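Long-range contacts in mannosephosphate isomerase, putative (Archaeoglobus fulgidus, PDB 1ZX5), which probably catalyses the zinc-dependent interconversion of D-mannose 6-phosphate and D-fructose 6-phosphate: residues I251-E256 / K292-Y297; G257-R262 / V286-G291. All blocks are in the same frame, centred on the assembly; numbering follows the deposited sequence.

Contact 1. Residues I251-E256 / K292-Y297; sequences ILYAAE and KIVRIY. With EDO (1,2-ethanediol), chain C; ACY (acetic acid), chain E.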
ATOM      1  N   ILE A 251       5.619  -9.466  -3.552  1.00 24.98           N
ATOM      2  CA  ILE A 251       4.458  -9.831  -2.750  1.00 24.41           C
ATOM      3  C   ILE A 251       3.304  -9.988  -3.732  1.00 24.70           C
ATOM      4  O   ILE A 251       3.130  -9.172  -4.631  1.00 24.96           O
ATOM      5  CB  ILE A 251       4.139  -8.775  -1.630  1.00 24.41           C
ATOM      6  CG1 ILE A 251       5.187  -8.846  -0.502  1.00 23.86           C
ATOM      7  CG2 ILE A 251       2.718  -8.973  -1.050  1.00 23.53           C
ATOM      8  CD1 ILE A 251       5.137  -7.689   0.511  1.00 23.51           C
ATOM      9  N   LEU A 252       2.535 -11.054  -3.570  1.00 24.74           N
ATOM     10  CA  LEU A 252       1.372 -11.314  -4.410  1.00 24.87           C
ATOM     11  C   LEU A 252       0.122 -11.085  -3.587  1.00 24.89           C
ATOM     12  O   LEU A 252       0.042 -11.537  -2.447  1.00 25.60           O
ATOM     13  CB  LEU A 252       1.370 -12.777  -4.897  1.00 24.11           C
ATOM     14  CG  LEU A 252       2.613 -13.312  -5.604  1.00 25.39           C
ATOM     15  CD1 LEU A 252       2.471 -14.831  -5.836  1.00 24.80           C
ATOM     16  CD2 LEU A 252       2.876 -12.569  -6.929  1.00 24.44           C
ATOM     17  N   TYR A 253      -0.862 -10.401  -4.160  1.00 24.57           N
ATOM     18  CA  TYR A 253      -2.155 -10.272  -3.498  1.00 23.52           C
ATOM     19  C   TYR A 253      -3.237 -10.840  -4.407  1.00 23.56           C
ATOM     20  O   TYR A 253      -3.351 -10.436  -5.567  1.00 23.61           O
ATOM     21  CB  TYR A 253      -2.463  -8.813  -3.118  1.00 23.11           C
ATOM     22  CG  TYR A 253      -3.887  -8.661  -2.620  1.00 22.94           C
ATOM     23  CD1 TYR A 253      -4.246  -9.091  -1.333  1.00 22.00           C
ATOM     24  CD2 TYR A 253      -4.879  -8.132  -3.443  1.00 21.56           C
ATOM     25  CE1 TYR A 253      -5.563  -9.001  -0.879  1.00 22.68           C
ATOM     26  CE2 TYR A 253      -6.192  -8.021  -3.004  1.00 21.76           C
ATOM     27  CZ  TYR A 253      -6.529  -8.462  -1.730  1.00 24.03           C
ATOM     28  OH  TYR A 253      -7.833  -8.367  -1.305  1.00 24.68           O
ATOM     29  N   ALA A 254      -4.041 -11.762  -3.880  1.00 23.49           N
ATOM     30  CA  ALA A 254      -5.126 -12.371  -4.660  1.00 24.00           C
ATOM     31  C   ALA A 254      -6.362 -11.473  -4.639  1.00 23.96           C
ATOM     32  O   ALA A 254      -7.085 -11.429  -3.651  1.00 24.32           O
ATOM     33  CB  ALA A 254      -5.459 -13.783  -4.122  1.00 22.92           C
ATOM     34  N   ALA A 255      -6.577 -10.739  -5.716  1.00 24.22           N
ATOM     35  CA  ALA A 255      -7.682  -9.781  -5.789  1.00 25.22           C
ATOM     36  C   ALA A 255      -9.015 -10.439  -6.143  1.00 26.37           C
ATOM     37  O   ALA A 255     -10.046 -10.076  -5.586  1.00 27.11           O
ATOM     38  CB  ALA A 255      -7.358  -8.667  -6.792  1.00 24.74           C
ATOM     39  N   GLU A 256      -8.983 -11.374  -7.098  1.00 27.06           N
ATOM     40  CA  GLU A 256     -10.153 -12.149  -7.525  1.00 28.74           C
ATOM     41  C   GLU A 256      -9.716 -13.559  -7.857  1.00 27.74           C
ATOM     42  O   GLU A 256      -8.726 -13.751  -8.557  1.00 27.51           O
ATOM     43  CB  GLU A 256     -10.802 -11.560  -8.799  1.00 28.52           C
ATOM     44  CG  GLU A 256     -11.503 -10.221  -8.602  1.00 31.54           C
ATOM     45  CD  GLU A 256     -11.915  -9.560  -9.918  1.00 32.07           C
ATOM     46  OE1 GLU A 256     -12.236 -10.285 -10.895  1.00 37.56           O
ATOM     47  OE2 GLU A 256     -11.919  -8.309  -9.971  1.00 35.65           O
ATOM     48  N   LYS A 292      -7.470 -12.592 -10.875  1.00 24.27           N
ATOM     49  CA  LYS A 292      -6.604 -11.420 -10.947  1.00 24.34           C
ATOM     50  C   LYS A 292      -5.711 -11.424  -9.740  1.00 24.00           C
ATOM     51  O   LYS A 292      -6.190 -11.461  -8.603  1.00 24.05           O
ATOM     52  CB  LYS A 292      -7.413 -10.116 -11.020  1.00 24.21           C
ATOM     53  CG  LYS A 292      -8.294 -10.060 -12.260  1.00 24.55           C
ATOM     54  CD  LYS A 292      -8.940  -8.719 -12.427  1.00 28.42           C
ATOM     55  CE  LYS A 292     -10.101  -8.810 -13.406  1.00 28.90           C
ATOM     56  NZ  LYS A 292      -9.608  -8.931 -14.795  1.00 31.19           N
ATOM     57  N   ILE A 293      -4.411 -11.429  -9.991  1.00 23.89           N
ATOM     58  CA  ILE A 293      -3.439 -11.465  -8.914  1.00 23.71           C
ATOM     59  C   ILE A 293      -2.563 -10.217  -9.072  1.00 23.77           C
ATOM     60  O   ILE A 293      -2.167  -9.866 -10.178  1.00 23.27           O
ATOM     61  CB  ILE A 293      -2.644 -12.828  -8.914  1.00 24.23           C
ATOM     62  CG1 ILE A 293      -1.828 -13.010  -7.618  1.00 23.79           C
ATOM     63  CG2 ILE A 293      -1.786 -13.003 -10.198  1.00 23.08           C
ATOM     64  CD1 ILE A 293      -1.371 -14.459  -7.386  1.00 23.42           C
ATOM     65  N   VAL A 294      -2.303  -9.531  -7.965  1.00 23.27           N
ATOM     66  CA  VAL A 294      -1.492  -8.335  -7.988  1.00 23.16           C
ATOM     67  C   VAL A 294      -0.063  -8.718  -7.639  1.00 23.72           C
ATOM     68  O   VAL A 294       0.181  -9.352  -6.603  1.00 24.12           O
ATOM     69  CB  VAL A 294      -2.014  -7.269  -6.975  1.00 23.34           C
ATOM     70  CG1 VAL A 294      -1.199  -5.962  -7.094  1.00 22.11           C
ATOM     71  CG2 VAL A 294      -3.525  -7.012  -7.182  1.00 21.77           C
ATOM     72  N   ARG A 295       0.880  -8.338  -8.495  1.00 23.54           N
ATOM     73  CA  ARG A 295       2.291  -8.533  -8.197  1.00 23.50           C
ATOM     74  C   ARG A 295       2.906  -7.204  -7.746  1.00 23.60           C
ATOM     75  O   ARG A 295       2.885  -6.225  -8.482  1.00 23.31           O
ATOM     76  CB  ARG A 295       3.032  -9.073  -9.419  1.00 23.23           C
ATOM     77  CG  ARG A 295       4.439  -9.528  -9.110  1.00 24.58           C
ATOM     78  CD  ARG A 295       5.175 -10.040 -10.346  1.00 25.88           C
ATOM     79  NE  ARG A 295       5.492  -8.981 -11.297  1.00 25.66           N
ATOM     80  CZ  ARG A 295       6.669  -8.372 -11.407  1.00 26.55           C
ATOM     81  NH1 ARG A 295       6.828  -7.424 -12.330  1.00 25.52           N
ATOM     82  NH2 ARG A 295       7.695  -8.708 -10.627  1.00 25.64           N
ATOM     83  N   ILE A 296       3.451  -7.193  -6.535  1.00 23.40           N
ATOM     84  CA  ILE A 296       4.108  -6.027  -5.974  1.00 23.85           C
ATOM     85  C   ILE A 296       5.606  -6.323  -6.006  1.00 24.63           C
ATOM     86  O   ILE A 296       6.039  -7.390  -5.606  1.00 24.96           O
ATOM     87  CB  ILE A 296       3.590  -5.735  -4.518  1.00 23.87           C
ATOM     88  CG1 ILE A 296       2.064  -5.581  -4.523  1.00 23.00           C
ATOM     89  CG2 ILE A 296       4.293  -4.506  -3.902  1.00 22.72           C
ATOM     90  CD1 ILE A 296       1.386  -5.750  -3.139  1.00 24.09           C
ATOM     91  N   TYR A 297       6.397  -5.395  -6.514  1.00 25.32           N
ATOM     92  CA  TYR A 297       7.811  -5.668  -6.724  1.00 26.37           C
ATOM     93  C   TYR A 297       8.654  -4.453  -6.367  1.00 26.83           C
ATOM     94  O   TYR A 297       8.181  -3.315  -6.406  1.00 26.54           O
ATOM     95  CB  TYR A 297       8.077  -6.096  -8.188  1.00 26.48           C
ATOM     96  CG  TYR A 297       7.527  -5.120  -9.194  1.00 27.45           C
ATOM     97  CD1 TYR A 297       8.305  -4.047  -9.648  1.00 27.23           C
ATOM     98  CD2 TYR A 297       6.218  -5.243  -9.675  1.00 27.88           C
ATOM     99  CE1 TYR A 297       7.813  -3.133 -10.554  1.00 28.04           C
ATOM    100  CE2 TYR A 297       5.708  -4.332 -10.598  1.00 28.23           C
ATOM    101  CZ  TYR A 297       6.511  -3.275 -11.027  1.00 29.72           C
ATOM    102  OH  TYR A 297       6.028  -2.354 -11.942  1.00 29.48           O
TER
HETATM  103  C1  EDO C 800     -11.476  -7.228  -4.472  1.00 44.06           C
HETATM  104  O1  EDO C 800     -12.573  -7.137  -3.538  1.00 43.78           O
HETATM  105  C2  EDO C 800     -10.142  -7.177  -3.716  1.00 42.94           C
HETATM  106  O2  EDO C 800      -9.796  -8.470  -3.217  1.00 41.58           O
HETATM  107  C   ACY E 502      -7.380  -5.615 -14.947  1.00 39.78           C
HETATM  108  O   ACY E 502      -8.571  -5.968 -14.814  1.00 40.05           O
HETATM  109  OXT ACY E 502      -6.439  -6.400 -15.206  1.00 39.97           O
HETATM  110  CH3 ACY E 502      -7.071  -4.164 -14.805  1.00 39.24           C
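The carbonyl O of K292 is gripped by two backbone N-H groups, A255 N at 3.0 Å and E256 N at 3.2 Å, a classic beta bulge in an antiparallel pair of the cupin domain. The A255 bond is the more bent, 136° at the hydrogen against 167° for E256, whose N-H lies on a carbonyl lone pair. Beyond the bulge, Y253 with V294 and I251 with I296 are hydrogen-bonded pairs, V294 N meeting Y253 O almost straight at 2.8 Å. On one face L252 CB touches I293 CD1. On the other, I251 CG2 meets I296 CD1; V87 of strand 85-92 packs on both isoleucines, and L184 and V186 of strand 181-188 on I296. The Y253 ring, with CG anti to its own N (chi1 172°), leads away, although V294 CG2 reaches its edge. E256 and K292 run side by side, but their polar ends part: E256 OE2 is hydrogen-bonded to Y165 OH, while K292 NZ forms a salt bridge with D236 and bonds to an acetic acid. O2 of an ethanediol, like the acetic acid probably from the crystallisation liquor, accepts from Y253 OH at 2.7 Å and donates to A255 O at 2.9 Å.

Contact 2. Residues G257-R262 / V286-G291; sequences GYFILR and VESERG
I260 and E287 form an antiparallel hydrogen-bonded pair in a four-stranded sheet of the cupin domain, with I260 N to E287 O at 3.0 Å and E287 N to I260 O at 2.9 Å. The next pair, L261 with V286, is non-hydrogen-bonded; its side chains lie alongside one another on the buried face, L261 CD2 meeting V286 CG1 at 3.5 Å. E287 and R262 make a salt bridge above I260: R262 NH1 approaches OE1 of E287 at 2.8 Å, in the guanidinium plane but 42° above that of the carboxylate. The planes stand 53° apart and NH1 to OE1 is the one direct bond between the two groups, so the bridge is single-point; a water joins R262 NH2 to the same OE1. I260 CG2 lies under one guanidinium face, toward the rim. With an alanine in place of E287, R262 NH1 would probably lose its charged mate and the bridging water its acceptor, setting the guanidinium free to turn. One residue on from E287, S288 OG, anti to its backbone N (chi1 -175°), donates to Y258 O from above the carbonyl plane, and a second water connects that oxygen to E289 N. The F259 ring has S288 OG over one face, toward the rim, and the G291 backbone at its edge, where F259 CZ lies 3.8 Å from G291 CA.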
ATOM      1  N   GLY A 257     -10.465 -14.540  -7.361  1.00 27.51           N
ATOM      2  CA  GLY A 257     -10.296 -15.924  -7.766  1.00 26.79           C
ATOM      3  C   GLY A 257      -9.465 -16.720  -6.787  1.00 26.33           C
ATOM      4  O   GLY A 257      -8.978 -16.190  -5.790  1.00 26.93           O
ATOM      5  N   TYR A 258      -9.293 -17.999  -7.093  1.00 25.40           N
ATOM      6  CA  TYR A 258      -8.514 -18.917  -6.281  1.00 24.32           C
ATOM      7  C   TYR A 258      -7.302 -19.354  -7.103  1.00 23.43           C
ATOM      8  O   TYR A 258      -7.442 -19.644  -8.281  1.00 23.55           O
ATOM      9  CB  TYR A 258      -9.389 -20.126  -5.936  1.00 24.29           C
ATOM     10  CG  TYR A 258      -8.626 -21.281  -5.319  1.00 24.41           C
ATOM     11  CD1 TYR A 258      -8.129 -21.186  -4.020  1.00 22.82           C
ATOM     12  CD2 TYR A 258      -8.390 -22.455  -6.040  1.00 23.40           C
ATOM     13  CE1 TYR A 258      -7.421 -22.225  -3.444  1.00 23.61           C
ATOM     14  CE2 TYR A 258      -7.681 -23.512  -5.464  1.00 25.09           C
ATOM     15  CZ  TYR A 258      -7.208 -23.386  -4.161  1.00 24.91           C
ATOM     16  OH  TYR A 258      -6.505 -24.412  -3.569  1.00 26.38           O
ATOM     17  N   PHE A 259      -6.129 -19.405  -6.481  1.00 23.15           N
ATOM     18  CA  PHE A 259      -4.859 -19.676  -7.188  1.00 23.37           C
ATOM     19  C   PHE A 259      -4.105 -20.856  -6.612  1.00 23.04           C
ATOM     20  O   PHE A 259      -3.950 -20.945  -5.407  1.00 22.90           O
ATOM     21  CB  PHE A 259      -3.928 -18.442  -7.129  1.00 23.13           C
ATOM     22  CG  PHE A 259      -4.483 -17.252  -7.839  1.00 24.58           C
ATOM     23  CD1 PHE A 259      -4.207 -17.042  -9.194  1.00 22.60           C
ATOM     24  CD2 PHE A 259      -5.321 -16.362  -7.170  1.00 24.07           C
ATOM     25  CE1 PHE A 259      -4.744 -15.964  -9.869  1.00 22.30           C
ATOM     26  CE2 PHE A 259      -5.865 -15.275  -7.847  1.00 25.97           C
ATOM     27  CZ  PHE A 259      -5.578 -15.081  -9.198  1.00 23.47           C
ATOM     28  N   ILE A 260      -3.614 -21.733  -7.480  1.00 23.40           N
ATOM     29  CA  ILE A 260      -2.608 -22.731  -7.094  1.00 23.73           C
ATOM     30  C   ILE A 260      -1.242 -22.188  -7.524  1.00 24.03           C
ATOM     31  O   ILE A 260      -1.083 -21.722  -8.650  1.00 24.00           O
ATOM     32  CB  ILE A 260      -2.918 -24.133  -7.701  1.00 24.05           C
ATOM     33  CG1 ILE A 260      -4.267 -24.636  -7.147  1.00 23.98           C
ATOM     34  CG2 ILE A 260      -1.779 -25.135  -7.413  1.00 21.67           C
ATOM     35  CD1 ILE A 260      -4.847 -25.813  -7.896  1.00 26.66           C
ATOM     36  N   LEU A 261      -0.285 -22.201  -6.599  1.00 24.13           N
ATOM     37  CA  LEU A 261       1.036 -21.627  -6.821  1.00 24.50           C
ATOM     38  C   LEU A 261       2.036 -22.767  -6.891  1.00 24.76           C
ATOM     39  O   LEU A 261       2.018 -23.663  -6.042  1.00 25.46           O
ATOM     40  CB  LEU A 261       1.413 -20.647  -5.685  1.00 24.70           C
ATOM     41  CG  LEU A 261       0.423 -19.549  -5.229  1.00 25.30           C
ATOM     42  CD1 LEU A 261       0.961 -18.720  -4.042  1.00 24.28           C
ATOM     43  CD2 LEU A 261       0.035 -18.633  -6.379  1.00 23.22           C
ATOM     44  N   ARG A 262       2.890 -22.758  -7.905  1.00 24.38           N
ATOM     45  CA  ARG A 262       3.894 -23.822  -8.061  1.00 24.48           C
ATOM     46  C   ARG A 262       5.262 -23.198  -8.291  1.00 24.12           C
ATOM     47  O   ARG A 262       5.496 -22.554  -9.315  1.00 23.71           O
ATOM     48  CB  ARG A 262       3.534 -24.779  -9.211  1.00 23.41           C
ATOM     49  CG  ARG A 262       2.195 -25.493  -9.042  1.00 25.19           C
ATOM     50  CD  ARG A 262       1.895 -26.434 -10.215  1.00 25.31           C
ATOM     51  NE  ARG A 262       0.692 -27.237  -9.983  1.00 29.65           N
ATOM     52  CZ  ARG A 262      -0.570 -26.882 -10.280  1.00 31.54           C
ATOM     53  NH1 ARG A 262      -0.870 -25.690 -10.838  1.00 27.98           N
ATOM     54  NH2 ARG A 262      -1.554 -27.742 -10.012  1.00 30.84           N
ATOM     55  N   VAL A 286       1.282 -19.586 -11.496  1.00 24.76           N
ATOM     56  CA  VAL A 286       0.012 -19.420 -10.797  1.00 24.89           C
ATOM     57  C   VAL A 286      -1.087 -19.987 -11.705  1.00 24.85           C
ATOM     58  O   VAL A 286      -1.014 -19.863 -12.932  1.00 24.39           O
ATOM     59  CB  VAL A 286      -0.261 -17.942 -10.385  1.00 25.11           C
ATOM     60  CG1 VAL A 286       0.903 -17.418  -9.574  1.00 26.27           C
ATOM     61  CG2 VAL A 286      -0.453 -17.046 -11.597  1.00 25.51           C
ATOM     62  N   GLU A 287      -2.079 -20.646 -11.105  1.00 24.57           N
ATOM     63  CA  GLU A 287      -3.138 -21.251 -11.886  1.00 24.18           C
ATOM     64  C   GLU A 287      -4.509 -20.911 -11.331  1.00 24.69           C
ATOM     65  O   GLU A 287      -4.786 -21.113 -10.147  1.00 24.41           O
ATOM     66  CB  GLU A 287      -2.962 -22.771 -11.968  1.00 23.97           C
ATOM     67  CG  GLU A 287      -3.906 -23.419 -12.951  1.00 22.63           C
ATOM     68  CD  GLU A 287      -4.075 -24.906 -12.713  1.00 25.84           C
ATOM     69  OE1 GLU A 287      -3.571 -25.407 -11.689  1.00 28.12           O
ATOM     70  OE2 GLU A 287      -4.699 -25.581 -13.560  1.00 26.93           O
ATOM     71  N   SER A 288      -5.383 -20.444 -12.216  1.00 25.14           N
ATOM     72  CA  SER A 288      -6.717 -20.017 -11.831  1.00 25.91           C
ATOM     73  C   SER A 288      -7.671 -20.183 -13.005  1.00 26.48           C
ATOM     74  O   SER A 288      -7.293 -19.959 -14.160  1.00 26.63           O
ATOM     75  CB  SER A 288      -6.674 -18.548 -11.391  1.00 26.19           C
ATOM     76  OG  SER A 288      -7.925 -18.122 -10.900  1.00 27.18           O
ATOM     77  N   GLU A 289      -8.906 -20.587 -12.714  1.00 27.23           N
ATOM     78  CA  GLU A 289      -9.968 -20.646 -13.740  1.00 27.86           C
ATOM     79  C   GLU A 289     -10.093 -19.289 -14.473  1.00 27.35           C
ATOM     80  O   GLU A 289     -10.100 -19.227 -15.703  1.00 27.18           O
ATOM     81  CB  GLU A 289     -11.292 -20.976 -13.050  1.00 28.09           C
ATOM     82  CG  GLU A 289     -12.412 -21.417 -13.972  1.00 29.31           C
ATOM     83  CD  GLU A 289     -13.650 -21.819 -13.205  1.00 29.11           C
ATOM     84  OE1 GLU A 289     -14.380 -22.722 -13.664  1.00 30.90           O
ATOM     85  OE2 GLU A 289     -13.877 -21.246 -12.118  1.00 32.33           O
ATOM     86  N   ARG A 290     -10.213 -18.220 -13.688  1.00 26.81           N
ATOM     87  CA  ARG A 290     -10.144 -16.842 -14.167  1.00 27.41           C
ATOM     88  C   ARG A 290      -9.963 -16.008 -12.921  1.00 26.75           C
ATOM     89  O   ARG A 290     -10.863 -15.926 -12.085  1.00 27.32           O
ATOM     90  CB  ARG A 290     -11.407 -16.396 -14.937  1.00 26.87           C
ATOM     91  CG  ARG A 290     -11.261 -15.007 -15.587  1.00 28.29           C
ATOM     92  CD  ARG A 290     -12.606 -14.368 -16.013  1.00 29.19           C
ATOM     93  NE  ARG A 290     -13.574 -14.344 -14.903  1.00 34.80           N
ATOM     94  CZ  ARG A 290     -13.558 -13.495 -13.872  1.00 36.22           C
ATOM     95  NH1 ARG A 290     -12.629 -12.543 -13.782  1.00 39.00           N
ATOM     96  NH2 ARG A 290     -14.483 -13.598 -12.921  1.00 35.85           N
ATOM     97  N   GLY A 291      -8.792 -15.412 -12.778  1.00 25.93           N
ATOM     98  CA  GLY A 291      -8.500 -14.632 -11.594  1.00 25.26           C
ATOM     99  C   GLY A 291      -7.631 -13.431 -11.888  1.00 25.04           C
ATOM    100  O   GLY A 291      -7.129 -13.261 -13.011  1.00 25.02           O
TER
HETATM  101  O   HOH W   1      -9.591 -21.054  -9.769  1.00 29.40           O
HETATM  102  O   HOH W   2      -4.601 -27.653 -10.682  1.00 22.31           O

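Overall arrangement
Along the chain, strand 250-256 supplies the first half of contact 1 and is followed, after a short link, by strand 259-262, the first half of contact 2. After the strands 266-269 and 274-277, strand 283-288 returns to close contact 2, a loop of 23 residues; the chain then turns a corner at 289 and 290, and strand 291-298 closes contact 1 over 35. Contact 2 is therefore enclosed by contact 1. The two pairs belong to different sheets of the cupin domain, the first five-stranded and the second four-stranded, with centres about 11 Å apart. F259 bridges them: its CZ lies 3.5 Å from K292 N and its CD2 4.0 Å from A254 CB.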